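Local coordinates for protein Myo-inositol phosphohydrolase (PDB 4WU3) that binds inositol tetrakisphosphate and probably removes phosphate groups from inositol polyphosphates such as phytate, as a phosphatase of the protein-tyrosine-phosphatase-like phytase family, at residues A[39-52]-A[171-185]. The protein carries 2 engineered substitutions. Sequence-based numbering, arbitrary orientation.
Sequences PAVVKNPPKLALKI and IYRFDDKKNVILSPV
Lys51 reaches Phe174 through two torsions: its CG sits between the backbone N and the carbonyl carbon (chi1 59°), and a bend at chi2 (86°) lays the end of the chain over one ring face. CE of Lys51 lies 3.5 Å from the centroid of the Phe174 ring in a CH-pi contact, and Lys51 NZ lies 3.6 Å from it in a cation-pi interaction; the same ammonium makes a salt bridge with Asp53. Phe137 meets the Phe174 ring edge-to-face. Bending at chi3 (-75°) turns the Arg173 guanidinium so that CG of Pro39 rests over one face, 3.5 Å from NH1, while Val185 CG1 covers the opposite face. Close to the guanidinium plane, Arg173 NE donates to Ser183 O at 2.7 Å, with a weak second bond from NH2, which restrains the turning of the guanidinium. A leucine in place of Arg173 would probably leave Ser183 O without this donor and Pro39 without the flat group on which it lies.

Strands 168-175 and 180-188 form an antiparallel beta hairpin whose turn carries a G1 bulge at Asn179 and Val180, and residues 39-52 wrap around it, bridging one strand on the way out and the other on the way back. Val42 N donates almost straight to Ile181 O at 3.0 Å, and Ser183 N to Ala40 O; water 1 links Val42 O with Ile181 O. On the returning limb, Ile52 N bonds to Tyr172 O and Tyr172 N to Leu50 O, which also lies at the tyrosine ring edge. Strand 49-54 simultaneously pairs with strand 132-137, joining the hairpin to a neighbouring antiparallel sheet. Within the wrap, Val42 CG2 packs on Ile181 CG2 at 3.7 Å, while Pro46 CD and Ala49 CB approach the Tyr172 ring obliquely. Leu50 CD2 presses unusually close to Ile171 CD1, at 3.3 Å.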
loop_
_atom_site.group_PDB
_atom_site.type_symbol
_atom_site.label_atom_id
_atom_site.label_comp_id
_atom_site.label_asym_id
_atom_site.label_seq_id
_atom_site.Cartn_x
_atom_site.Cartn_y
_atom_site.Cartn_z
ATOM N N PRO A 39 17.812 16.752 -23.476
ATOM C CA PRO A 39 17.160 17.726 -22.607
ATOM C C PRO A 39 17.579 17.541 -21.162
ATOM O O PRO A 39 18.131 16.505 -20.818
ATOM C CB PRO A 39 15.662 17.414 -22.766
ATOM C CG PRO A 39 15.554 16.348 -23.814
ATOM C CD PRO A 39 16.891 15.678 -23.877
ATOM N N ALA A 40 17.303 18.537 -20.329
ATOM C CA ALA A 40 17.740 18.531 -18.937
ATOM C C ALA A 40 16.566 18.297 -17.996
ATOM O O ALA A 40 15.437 18.673 -18.295
ATOM C CB ALA A 40 18.413 19.853 -18.601
ATOM N N VAL A 41 16.840 17.682 -16.852
ATOM C CA VAL A 41 15.822 17.477 -15.837
ATOM C C VAL A 41 15.393 18.846 -15.329
ATOM O O VAL A 41 16.230 19.698 -15.079
ATOM C CB VAL A 41 16.354 16.635 -14.651
ATOM C CG1 VAL A 41 15.258 16.377 -13.626
ATOM C CG2 VAL A 41 16.929 15.319 -15.142
ATOM N N VAL A 42 14.092 19.057 -15.186
ATOM C CA VAL A 42 13.574 20.297 -14.622
ATOM C C VAL A 42 13.583 20.237 -13.096
ATOM O O VAL A 42 12.953 19.363 -12.502
ATOM C CB VAL A 42 12.134 20.539 -15.100
ATOM C CG1 VAL A 42 11.551 21.789 -14.439
ATOM C CG2 VAL A 42 12.105 20.636 -16.616
ATOM N N LYS A 43 14.272 21.178 -12.457
ATOM C CA LYS A 43 14.486 21.102 -11.010
ATOM C C LYS A 43 13.195 21.197 -10.204
ATOM O O LYS A 43 12.895 20.304 -9.419
ATOM C CB LYS A 43 15.471 22.182 -10.555
ATOM C CG LYS A 43 16.893 21.942 -11.036
ATOM C CD LYS A 43 17.798 23.136 -10.772
ATOM C CE LYS A 43 19.140 22.962 -11.464
ATOM N NZ LYS A 43 20.029 24.141 -11.272
ATOM N N ASN A 44 12.443 22.278 -10.372
ATOM C CA ASN A 44 11.197 22.444 -9.631
ATOM C C ASN A 44 10.023 22.544 -10.587
ATOM O O ASN A 44 9.566 23.639 -10.908
ATOM C CB ASN A 44 11.238 23.691 -8.742
ATOM C CG ASN A 44 12.073 23.494 -7.488
ATOM O OD1 ASN A 44 11.711 22.720 -6.598
ATOM N ND2 ASN A 44 13.190 24.213 -7.403
ATOM N N PRO A 45 9.528 21.392 -11.051
ATOM C CA PRO A 45 8.410 21.369 -11.985
ATOM C C PRO A 45 7.090 21.725 -11.295
ATOM O O PRO A 45 6.920 21.444 -10.107
ATOM C CB PRO A 45 8.391 19.915 -12.445
ATOM C CG PRO A 45 8.888 19.152 -11.266
ATOM C CD PRO A 45 9.880 20.042 -10.571
ATOM N N PRO A 46 6.146 22.329 -12.032
ATOM C CA PRO A 46 4.870 22.615 -11.385
ATOM C C PRO A 46 4.247 21.339 -10.832
ATOM O O PRO A 46 4.651 20.237 -11.210
ATOM C CB PRO A 46 4.016 23.188 -12.513
ATOM C CG PRO A 46 4.631 22.661 -13.765
ATOM C CD PRO A 46 6.103 22.574 -13.482
ATOM N N LYS A 47 3.273 21.482 -9.940
ATOM C CA LYS A 47 2.639 20.312 -9.363
ATOM C C LYS A 47 1.976 19.486 -10.464
ATOM O O LYS A 47 1.942 18.265 -10.394
ATOM C CB LYS A 47 1.604 20.692 -8.294
ATOM C CG LYS A 47 1.206 19.499 -7.431
ATOM C CD LYS A 47 -0.225 19.558 -6.910
ATOM C CE LYS A 47 -0.720 18.156 -6.569
ATOM N NZ LYS A 47 -1.808 18.148 -5.550
ATOM N N LEU A 48 1.436 20.155 -11.475
ATOM C CA LEU A 48 0.770 19.460 -12.566
ATOM C C LEU A 48 1.314 19.971 -13.882
ATOM O O LEU A 48 1.042 21.105 -14.270
ATOM C CB LEU A 48 -0.744 19.683 -12.504
ATOM C CG LEU A 48 -1.582 18.799 -13.434
ATOM C CD1 LEU A 48 -1.547 17.354 -12.970
ATOM C CD2 LEU A 48 -3.016 19.292 -13.487
ATOM N N ALA A 49 2.083 19.136 -14.572
ATOM C CA ALA A 49 2.778 19.592 -15.768
ATOM C C ALA A 49 2.254 18.932 -17.030
ATOM O O ALA A 49 2.095 17.711 -17.092
ATOM C CB ALA A 49 4.267 19.354 -15.626
ATOM N N LEU A 50 1.976 19.746 -18.043
ATOM C CA LEU A 50 1.561 19.210 -19.326
ATOM C C LEU A 50 2.823 18.750 -19.997
ATOM O O LEU A 50 3.743 19.538 -20.163
ATOM C CB LEU A 50 0.855 20.268 -20.171
ATOM C CG LEU A 50 0.445 19.869 -21.599
ATOM C CD1 LEU A 50 -0.417 18.615 -21.608
ATOM C CD2 LEU A 50 -0.298 21.007 -22.283
ATOM N N LYS A 51 2.882 17.475 -20.371
ATOM C CA LYS A 51 4.077 16.954 -21.010
ATOM C C LYS A 51 3.760 15.996 -22.144
ATOM O O LYS A 51 2.626 15.538 -22.303
ATOM C CB LYS A 51 4.996 16.285 -19.985
ATOM C CG LYS A 51 4.359 15.135 -19.230
ATOM C CD LYS A 51 4.470 13.817 -19.972
ATOM C CE LYS A 51 4.379 12.666 -18.974
ATOM N NZ LYS A 51 4.367 11.334 -19.623
ATOM N N ILE A 52 4.794 15.710 -22.926
ATOM C CA ILE A 52 4.696 14.843 -24.081
ATOM C C ILE A 52 4.781 13.373 -23.659
ATOM O O ILE A 52 5.715 12.971 -22.977
ATOM C CB ILE A 52 5.808 15.194 -25.092
ATOM C CG1 ILE A 52 5.576 16.603 -25.659
ATOM C CG2 ILE A 52 5.877 14.179 -26.222
ATOM C CD1 ILE A 52 6.731 17.156 -26.468
ATOM N N ILE A 171 5.694 22.665 -24.302
ATOM C CA ILE A 171 5.263 21.444 -23.599
ATOM C C ILE A 171 6.471 20.681 -23.087
ATOM O O ILE A 171 7.429 20.428 -23.835
ATOM C CB ILE A 171 4.504 20.485 -24.516
ATOM C CG1 ILE A 171 3.373 21.203 -25.250
ATOM C CG2 ILE A 171 3.960 19.317 -23.713
ATOM C CD1 ILE A 171 2.103 21.345 -24.452
ATOM N N TYR A 172 6.422 20.304 -21.816
ATOM C CA TYR A 172 7.557 19.625 -21.197
ATOM C C TYR A 172 7.811 18.291 -21.900
ATOM O O TYR A 172 6.888 17.645 -22.404
ATOM C CB TYR A 172 7.334 19.401 -19.689
ATOM C CG TYR A 172 7.390 20.653 -18.835
ATOM C CD1 TYR A 172 8.600 21.242 -18.500
ATOM C CD2 TYR A 172 6.223 21.231 -18.342
ATOM C CE1 TYR A 172 8.648 22.382 -17.713
ATOM C CE2 TYR A 172 6.258 22.367 -17.558
ATOM C CZ TYR A 172 7.473 22.939 -17.246
ATOM O OH TYR A 172 7.504 24.067 -16.461
ATOM N N ARG A 173 9.075 17.897 -21.941
ATOM C CA ARG A 173 9.446 16.564 -22.372
ATOM C C ARG A 173 9.513 15.666 -21.144
ATOM O O ARG A 173 9.261 16.113 -20.025
ATOM C CB ARG A 173 10.776 16.587 -23.118
ATOM C CG ARG A 173 10.620 17.042 -24.561
ATOM C CD ARG A 173 11.958 17.223 -25.256
ATOM N NE ARG A 173 12.631 18.443 -24.817
ATOM C CZ ARG A 173 13.732 18.943 -25.378
ATOM N NH1 ARG A 173 14.299 18.327 -26.410
ATOM N NH2 ARG A 173 14.264 20.068 -24.903
ATOM N N PHE A 174 9.824 14.394 -21.354
ATOM C CA PHE A 174 9.668 13.415 -20.296
ATOM C C PHE A 174 10.637 12.271 -20.467
ATOM O O PHE A 174 10.840 11.790 -21.574
ATOM C CB PHE A 174 8.244 12.870 -20.305
ATOM C CG PHE A 174 7.872 12.122 -19.057
ATOM C CD1 PHE A 174 7.617 12.807 -17.875
ATOM C CD2 PHE A 174 7.762 10.739 -19.063
ATOM C CE1 PHE A 174 7.267 12.127 -16.722
ATOM C CE2 PHE A 174 7.402 10.052 -17.911
ATOM C CZ PHE A 174 7.154 10.746 -16.741
ATOM N N ASP A 175 11.226 11.848 -19.355
ATOM C CA ASP A 175 12.117 10.699 -19.331
ATOM C C ASP A 175 11.379 9.483 -18.790
ATOM O O ASP A 175 10.985 9.457 -17.625
ATOM C CB ASP A 175 13.332 10.964 -18.442
ATOM C CG ASP A 175 14.301 9.790 -18.434
ATOM O OD1 ASP A 175 14.760 9.387 -19.523
ATOM O OD2 ASP A 175 14.588 9.259 -17.350
ATOM N N ASP A 176 11.216 8.469 -19.630
ATOM C CA ASP A 176 10.473 7.278 -19.240
ATOM C C ASP A 176 11.245 6.383 -18.284
ATOM O O ASP A 176 10.654 5.544 -17.617
ATOM C CB ASP A 176 10.077 6.476 -20.474
ATOM C CG ASP A 176 8.973 7.142 -21.262
ATOM O OD1 ASP A 176 8.134 7.835 -20.654
ATOM O OD2 ASP A 176 8.946 6.977 -22.492
ATOM N N LYS A 177 12.561 6.548 -18.225
ATOM C CA LYS A 177 13.376 5.707 -17.358
ATOM C C LYS A 177 13.191 6.109 -15.905
ATOM O O LYS A 177 13.009 5.259 -15.036
ATOM C CB LYS A 177 14.854 5.793 -17.741
ATOM C CG LYS A 177 15.751 4.899 -16.900
ATOM C CD LYS A 177 17.217 5.090 -17.253
ATOM C CE LYS A 177 18.115 4.190 -16.417
ATOM N NZ LYS A 177 19.542 4.298 -16.835
ATOM N N LYS A 178 13.226 7.409 -15.641
ATOM C CA LYS A 178 13.110 7.908 -14.274
ATOM C C LYS A 178 11.737 8.490 -13.981
ATOM O O LYS A 178 11.454 8.858 -12.846
ATOM C CB LYS A 178 14.178 8.968 -14.012
ATOM C CG LYS A 178 15.587 8.456 -14.239
ATOM C CD LYS A 178 16.625 9.559 -14.132
ATOM C CE LYS A 178 18.001 9.022 -14.497
ATOM N NZ LYS A 178 19.076 10.039 -14.337
ATOM N N ASN A 179 10.884 8.557 -14.998
ATOM C CA ASN A 179 9.576 9.208 -14.869
ATOM C C ASN A 179 9.700 10.602 -14.255
ATOM O O ASN A 179 9.099 10.901 -13.218
ATOM C CB ASN A 179 8.596 8.346 -14.059
ATOM C CG ASN A 179 8.122 7.117 -14.820
ATOM O OD1 ASN A 179 7.848 6.080 -14.221
ATOM N ND2 ASN A 179 8.025 7.222 -16.140
ATOM N N VAL A 180 10.493 11.449 -14.913
ATOM C CA VAL A 180 10.635 12.844 -14.518
ATOM C C VAL A 180 10.522 13.820 -15.708
ATOM O O VAL A 180 10.837 13.499 -16.862
ATOM C CB VAL A 180 11.962 13.107 -13.768
ATOM C CG1 VAL A 180 12.063 12.247 -12.508
ATOM C CG2 VAL A 180 13.151 12.885 -14.690
ATOM N N ILE A 181 10.063 15.021 -15.380
ATOM C CA ILE A 181 9.838 16.097 -16.335
ATOM C C ILE A 181 11.154 16.653 -16.885
ATOM O O ILE A 181 12.071 16.974 -16.116
ATOM C CB ILE A 181 9.061 17.236 -15.645
ATOM C CG1 ILE A 181 7.609 16.815 -15.393
ATOM C CG2 ILE A 181 9.114 18.508 -16.476
ATOM C CD1 ILE A 181 6.804 16.629 -16.661
ATOM N N LEU A 182 11.236 16.774 -18.210
ATOM C CA LEU A 182 12.417 17.328 -18.863
ATOM C C LEU A 182 12.091 18.662 -19.540
ATOM O O LEU A 182 10.925 18.974 -19.780
ATOM C CB LEU A 182 12.961 16.344 -19.904
ATOM C CG LEU A 182 13.292 14.922 -19.438
ATOM C CD1 LEU A 182 13.746 14.103 -20.622
ATOM C CD2 LEU A 182 14.368 14.917 -18.367
ATOM N N SER A 183 13.126 19.438 -19.858
ATOM C CA SER A 183 12.940 20.775 -20.434
ATOM C C SER A 183 12.077 20.753 -21.696
ATOM O O SER A 183 12.148 19.829 -22.505
ATOM C CB SER A 183 14.287 21.457 -20.706
ATOM O OG SER A 183 15.034 20.762 -21.682
ATOM N N PRO A 184 11.250 21.786 -21.860
ATOM C CA PRO A 184 10.170 21.773 -22.837
ATOM C C PRO A 184 10.596 22.044 -24.275
ATOM O O PRO A 184 11.665 22.589 -24.515
ATOM C CB PRO A 184 9.246 22.891 -22.340
ATOM C CG PRO A 184 10.147 23.835 -21.628
ATOM C CD PRO A 184 11.226 22.989 -21.012
ATOM N N VAL A 185 9.750 21.639 -25.217
ATOM C CA VAL A 185 9.852 22.096 -26.591
ATOM C C VAL A 185 8.517 22.678 -26.989
ATOM O O VAL A 185 7.513 22.458 -26.316
ATOM C CB VAL A 185 10.160 20.982 -27.602
ATOM C CG1 VAL A 185 11.289 20.129 -27.151
ATOM C CG2 VAL A 185 8.971 20.082 -27.796
HETATM O O HOH W 1 11.592 17.045 -12.990
HETATM O O HOH W 2 8.837 12.797 -24.087
#